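Local coordinates for SWD1-like protein (PDB 6E29), which probably serves as the WD-repeat beta-propeller subunit of the COMPASS histone H3 lysine methyltransferase complex, at residues K212-T224 / V232-V244. Sequence-based numbering, arbitrary orientation.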
loop_
_atom_site.group_PDB
_atom_site.type_symbol
_atom_site.label_atom_id
_atom_site.label_comp_id
_atom_site.label_asym_id
_atom_site.label_seq_id
_atom_site.Cartn_x
_atom_site.Cartn_y
_atom_site.Cartn_z
ATOM N N LYS B 212 -8.970 -1.478 -17.107
ATOM C CA LYS B 212 -7.557 -1.159 -17.322
ATOM C C LYS B 212 -7.370 0.331 -17.092
ATOM O O LYS B 212 -7.877 1.143 -17.869
ATOM C CB LYS B 212 -7.103 -1.548 -18.724
ATOM C CG LYS B 212 -5.719 -1.078 -19.059
ATOM C CD LYS B 212 -5.292 -1.324 -20.525
ATOM C CE LYS B 212 -3.948 -1.973 -20.535
ATOM N NZ LYS B 212 -4.055 -3.241 -19.769
ATOM N N ILE B 213 -6.625 0.703 -16.038
ATOM C CA ILE B 213 -6.407 2.111 -15.727
ATOM C C ILE B 213 -4.967 2.564 -15.924
ATOM O O ILE B 213 -4.693 3.760 -15.755
ATOM C CB ILE B 213 -6.825 2.448 -14.282
ATOM C CG1 ILE B 213 -6.028 1.560 -13.314
ATOM C CG2 ILE B 213 -8.359 2.314 -14.147
ATOM C CD1 ILE B 213 -6.100 2.058 -11.800
ATOM N N ALA B 214 -4.039 1.670 -16.243
ATOM C CA ALA B 214 -2.657 2.089 -16.416
ATOM C C ALA B 214 -2.030 1.253 -17.518
ATOM O O ALA B 214 -2.558 0.201 -17.928
ATOM C CB ALA B 214 -1.879 1.972 -15.085
ATOM N N SER B 215 -0.885 1.710 -18.010
ATOM C CA SER B 215 -0.156 0.965 -19.027
ATOM C C SER B 215 1.137 0.340 -18.508
ATOM O O SER B 215 2.049 0.084 -19.295
ATOM C CB SER B 215 0.151 1.857 -20.224
ATOM O OG SER B 215 -1.038 2.063 -20.951
ATOM N N GLY B 216 1.255 0.122 -17.201
ATOM C CA GLY B 216 2.255 -0.824 -16.722
ATOM C C GLY B 216 1.790 -1.561 -15.476
ATOM O O GLY B 216 0.593 -1.624 -15.193
ATOM N N ILE B 217 2.732 -2.103 -14.710
ATOM C CA ILE B 217 2.430 -2.739 -13.430
ATOM C C ILE B 217 1.933 -1.719 -12.407
ATOM O O ILE B 217 2.538 -0.649 -12.184
ATOM C CB ILE B 217 3.680 -3.487 -12.956
ATOM C CG1 ILE B 217 3.989 -4.570 -14.009
ATOM C CG2 ILE B 217 3.518 -3.961 -11.518
ATOM C CD1 ILE B 217 5.325 -5.264 -13.841
ATOM N N ILE B 218 0.819 -2.032 -11.738
ATOM C CA ILE B 218 0.347 -1.191 -10.639
ATOM C C ILE B 218 1.132 -1.531 -9.368
ATOM O O ILE B 218 1.216 -2.698 -8.966
ATOM C CB ILE B 218 -1.164 -1.347 -10.442
ATOM C CG1 ILE B 218 -1.909 -0.790 -11.690
ATOM C CG2 ILE B 218 -1.635 -0.593 -9.203
ATOM C CD1 ILE B 218 -3.452 -1.007 -11.664
ATOM N N THR B 219 1.802 -0.527 -8.795
ATOM C CA THR B 219 2.689 -0.794 -7.660
ATOM C C THR B 219 2.142 -0.347 -6.312
ATOM O O THR B 219 2.483 -0.950 -5.289
ATOM C CB THR B 219 4.078 -0.162 -7.880
ATOM O OG1 THR B 219 3.939 1.205 -8.252
ATOM C CG2 THR B 219 4.805 -0.903 -8.988
ATOM N N THR B 220 1.265 0.629 -6.283
ATOM C CA THR B 220 0.712 1.120 -5.037
ATOM C C THR B 220 -0.735 1.489 -5.238
ATOM O O THR B 220 -1.088 2.132 -6.235
ATOM C CB THR B 220 1.458 2.384 -4.536
ATOM O OG1 THR B 220 2.738 2.000 -4.052
ATOM C CG2 THR B 220 0.659 3.113 -3.441
ATOM N N LEU B 221 -1.554 1.109 -4.258
ATOM C CA LEU B 221 -2.913 1.614 -4.096
ATOM C C LEU B 221 -3.085 2.182 -2.684
ATOM O O LEU B 221 -2.652 1.552 -1.703
ATOM C CB LEU B 221 -3.924 0.513 -4.266
ATOM C CG LEU B 221 -3.981 -0.165 -5.626
ATOM C CD1 LEU B 221 -4.944 -1.364 -5.546
ATOM C CD2 LEU B 221 -4.400 0.851 -6.660
ATOM N N ARG B 222 -3.771 3.321 -2.580
ATOM C CA ARG B 222 -4.073 3.905 -1.263
ATOM C C ARG B 222 -5.402 4.645 -1.318
ATOM O O ARG B 222 -5.708 5.320 -2.302
ATOM C CB ARG B 222 -2.921 4.880 -0.862
ATOM C CG ARG B 222 -3.018 5.424 0.530
ATOM C CD ARG B 222 -2.990 4.317 1.602
ATOM N NE ARG B 222 -1.777 3.478 1.632
ATOM C CZ ARG B 222 -0.669 3.765 2.331
ATOM N NH1 ARG B 222 -0.556 4.923 3.014
ATOM N NH2 ARG B 222 0.355 2.912 2.318
ATOM N N LEU B 223 -6.205 4.494 -0.288
ATOM C CA LEU B 223 -7.473 5.192 -0.205
ATOM C C LEU B 223 -7.336 6.387 0.723
ATOM O O LEU B 223 -6.493 6.383 1.616
ATOM C CB LEU B 223 -8.553 4.251 0.352
ATOM C CG LEU B 223 -9.101 3.305 -0.686
ATOM C CD1 LEU B 223 -9.963 2.251 0.005
ATOM C CD2 LEU B 223 -9.877 4.118 -1.714
ATOM N N THR B 224 -8.180 7.401 0.507
ATOM C CA THR B 224 -8.360 8.449 1.508
ATOM C C THR B 224 -9.097 7.890 2.728
ATOM O O THR B 224 -9.689 6.814 2.699
ATOM C CB THR B 224 -9.146 9.649 0.962
ATOM O OG1 THR B 224 -10.407 9.247 0.402
ATOM C CG2 THR B 224 -8.333 10.395 -0.097
ATOM N N VAL B 232 -3.260 5.817 -7.218
ATOM C CA VAL B 232 -2.708 4.667 -7.918
ATOM C C VAL B 232 -1.341 5.050 -8.487
ATOM O O VAL B 232 -1.237 6.037 -9.194
ATOM C CB VAL B 232 -3.593 4.200 -9.077
ATOM C CG1 VAL B 232 -2.935 2.955 -9.740
ATOM C CG2 VAL B 232 -5.033 3.903 -8.616
ATOM N N ASN B 233 -0.298 4.311 -8.134
ATOM C CA ASN B 233 0.999 4.480 -8.783
ATOM C C ASN B 233 1.209 3.284 -9.698
ATOM O O ASN B 233 1.007 2.135 -9.276
ATOM C CB ASN B 233 2.161 4.572 -7.792
ATOM C CG ASN B 233 3.475 4.984 -8.475
ATOM O OD1 ASN B 233 3.460 5.675 -9.501
ATOM N ND2 ASN B 233 4.592 4.550 -7.926
ATOM N N ALA B 234 1.675 3.546 -10.902
ATOM C CA ALA B 234 1.905 2.485 -11.873
ATOM C C ALA B 234 3.136 2.818 -12.693
ATOM O O ALA B 234 3.592 3.961 -12.741
ATOM C CB ALA B 234 0.670 2.288 -12.778
ATOM N N GLN B 235 3.654 1.822 -13.380
ATOM C CA GLN B 235 4.955 1.962 -13.996
ATOM C C GLN B 235 4.918 2.707 -15.326
ATOM O O GLN B 235 5.869 2.607 -16.088
ATOM C CB GLN B 235 5.568 0.582 -14.207
ATOM C CG GLN B 235 6.101 -0.042 -12.905
ATOM C CD GLN B 235 6.969 -1.276 -13.218
ATOM O OE1 GLN B 235 6.856 -1.870 -14.302
ATOM N NE2 GLN B 235 7.851 -1.643 -12.288
ATOM N N ASP B 236 3.844 3.421 -15.640
ATOM C CA ASP B 236 3.813 4.192 -16.870
ATOM C C ASP B 236 4.072 5.673 -16.613
ATOM O O ASP B 236 3.725 6.498 -17.445
ATOM C CB ASP B 236 2.501 3.955 -17.660
ATOM C CG ASP B 236 1.221 4.353 -16.888
ATOM O OD1 ASP B 236 1.336 4.813 -15.733
ATOM O OD2 ASP B 236 0.106 4.200 -17.464
ATOM N N ARG B 237 4.714 6.021 -15.484
ATOM C CA ARG B 237 5.187 7.369 -15.190
ATOM C C ARG B 237 4.054 8.313 -14.838
ATOM O O ARG B 237 4.240 9.531 -14.816
ATOM C CB ARG B 237 6.015 7.968 -16.358
ATOM C CG ARG B 237 7.290 7.182 -16.669
ATOM C CD ARG B 237 7.978 7.532 -17.969
ATOM N NE ARG B 237 9.239 6.790 -18.008
ATOM C CZ ARG B 237 9.342 5.481 -18.274
ATOM N NH1 ARG B 237 8.259 4.741 -18.535
ATOM N NH2 ARG B 237 10.534 4.898 -18.270
ATOM N N ILE B 238 2.855 7.792 -14.609
ATOM C CA ILE B 238 1.701 8.632 -14.359
ATOM C C ILE B 238 1.079 8.220 -13.042
ATOM O O ILE B 238 0.818 7.037 -12.830
ATOM C CB ILE B 238 0.675 8.527 -15.493
ATOM C CG1 ILE B 238 1.343 9.006 -16.782
ATOM C CG2 ILE B 238 -0.536 9.375 -15.167
ATOM C CD1 ILE B 238 0.487 8.733 -18.035
ATOM N N ILE B 239 0.848 9.195 -12.164
ATOM C CA ILE B 239 0.110 8.995 -10.924
ATOM C C ILE B 239 -1.335 9.395 -11.184
ATOM O O ILE B 239 -1.601 10.351 -11.933
ATOM C CB ILE B 239 0.730 9.804 -9.771
ATOM C CG1 ILE B 239 2.186 9.410 -9.574
ATOM C CG2 ILE B 239 -0.061 9.522 -8.452
ATOM C CD1 ILE B 239 3.022 10.458 -8.691
ATOM N N ARG B 240 -2.277 8.630 -10.623
ATOM C CA ARG B 240 -3.690 8.861 -10.918
ATOM C C ARG B 240 -4.499 8.799 -9.647
ATOM O O ARG B 240 -4.218 7.961 -8.783
ATOM C CB ARG B 240 -4.255 7.789 -11.847
ATOM C CG ARG B 240 -3.544 7.854 -13.243
ATOM C CD ARG B 240 -3.985 6.653 -14.080
ATOM N NE ARG B 240 -3.423 6.627 -15.436
ATOM C CZ ARG B 240 -2.277 6.052 -15.776
ATOM N NH1 ARG B 240 -1.506 5.440 -14.863
ATOM N NH2 ARG B 240 -1.891 6.090 -17.055
ATOM N N THR B 241 -5.508 9.658 -9.562
ATOM C CA THR B 241 -6.535 9.561 -8.538
ATOM C C THR B 241 -7.860 9.246 -9.208
ATOM O O THR B 241 -8.129 9.685 -10.333
ATOM C CB THR B 241 -6.648 10.832 -7.725
ATOM O OG1 THR B 241 -6.802 11.967 -8.603
ATOM C CG2 THR B 241 -5.360 10.988 -6.853
ATOM N N PHE B 242 -8.677 8.473 -8.518
ATOM C CA PHE B 242 -9.989 8.096 -9.024
ATOM C C PHE B 242 -11.035 8.292 -7.951
ATOM O O PHE B 242 -10.748 8.176 -6.754
ATOM C CB PHE B 242 -10.073 6.641 -9.449
ATOM C CG PHE B 242 -9.137 6.268 -10.522
ATOM C CD1 PHE B 242 -9.574 6.128 -11.840
ATOM C CD2 PHE B 242 -7.807 6.006 -10.198
ATOM C CE1 PHE B 242 -8.655 5.789 -12.832
ATOM C CE2 PHE B 242 -6.913 5.681 -11.154
ATOM C CZ PHE B 242 -7.347 5.552 -12.497
ATOM N N ILE B 243 -12.272 8.513 -8.418
ATOM C CA ILE B 243 -13.452 8.652 -7.559
ATOM C C ILE B 243 -14.035 7.267 -7.329
ATOM O O ILE B 243 -14.443 6.614 -8.282
ATOM C CB ILE B 243 -14.496 9.570 -8.210
ATOM C CG1 ILE B 243 -13.839 10.887 -8.643
ATOM C CG2 ILE B 243 -15.632 9.820 -7.250
ATOM C CD1 ILE B 243 -13.089 11.581 -7.510
ATOM N N VAL B 244 -14.078 6.817 -6.085
ATOM C CA VAL B 244 -14.431 5.406 -5.836
ATOM C C VAL B 244 -15.919 5.259 -5.901
ATOM O O VAL B 244 -16.653 6.135 -5.401
ATOM C CB VAL B 244 -13.863 4.960 -4.477
ATOM C CG1 VAL B 244 -14.496 3.663 -4.023
ATOM C CG2 VAL B 244 -12.325 4.810 -4.514
HETATM O O HOH W 1 4.515 2.656 -5.669
#
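Asp-236 OD2 accepts a hydrogen bond from the backbone N-H of Ser-215, N to OD2 2.7 Å, from above the carboxylate plane. Arg-240 NH2 reaches Asp-236 OD2 from the opposite face at 2.8 Å. Arg-240 NH1 bonds to the syn lone pair of Asp-236 OD1, completing an end-on salt bridge through two nitrogens. These bonds should limit rotation of the carboxylate. Ile-213 O and Ala-214 CA lie over one face of the guanidinium, and Ile-238 CG2 covers the other. Ala-214 CB presses tightly on Ala-234 CB, 3.5 Å away. Ile-213 meets Phe-242 obliquely, its CB 3.6 Å from ring atom CZ. With CG1 set between the backbone N and the carbonyl carbon (chi1 58°), Ile-213 CD1 also touches both methyls of Val-232. The side chain of Val-232 lies beside that of Leu-221 and meets Ile-218 at a slant, CG1 against CG2. On the face bearing Thr-220 and Asn-233, a water bonds to the hydroxyls of Thr-219 and Thr-220 and accepts from Asn-233 ND2, which also donates to Trp-274 O of the next blade. Thr-219 N bonds to Asn-233 O at 2.8 Å, and Thr-220 N reaches that oxygen weakly. Two residues thus face one, a classic beta bulge in the hairpin of strands 218-223 and 229-234. The hairpin opens a four-stranded antiparallel blade, and loop 213-217 joins it to the preceding blade, as in a seven-bladed WD40 beta-propeller.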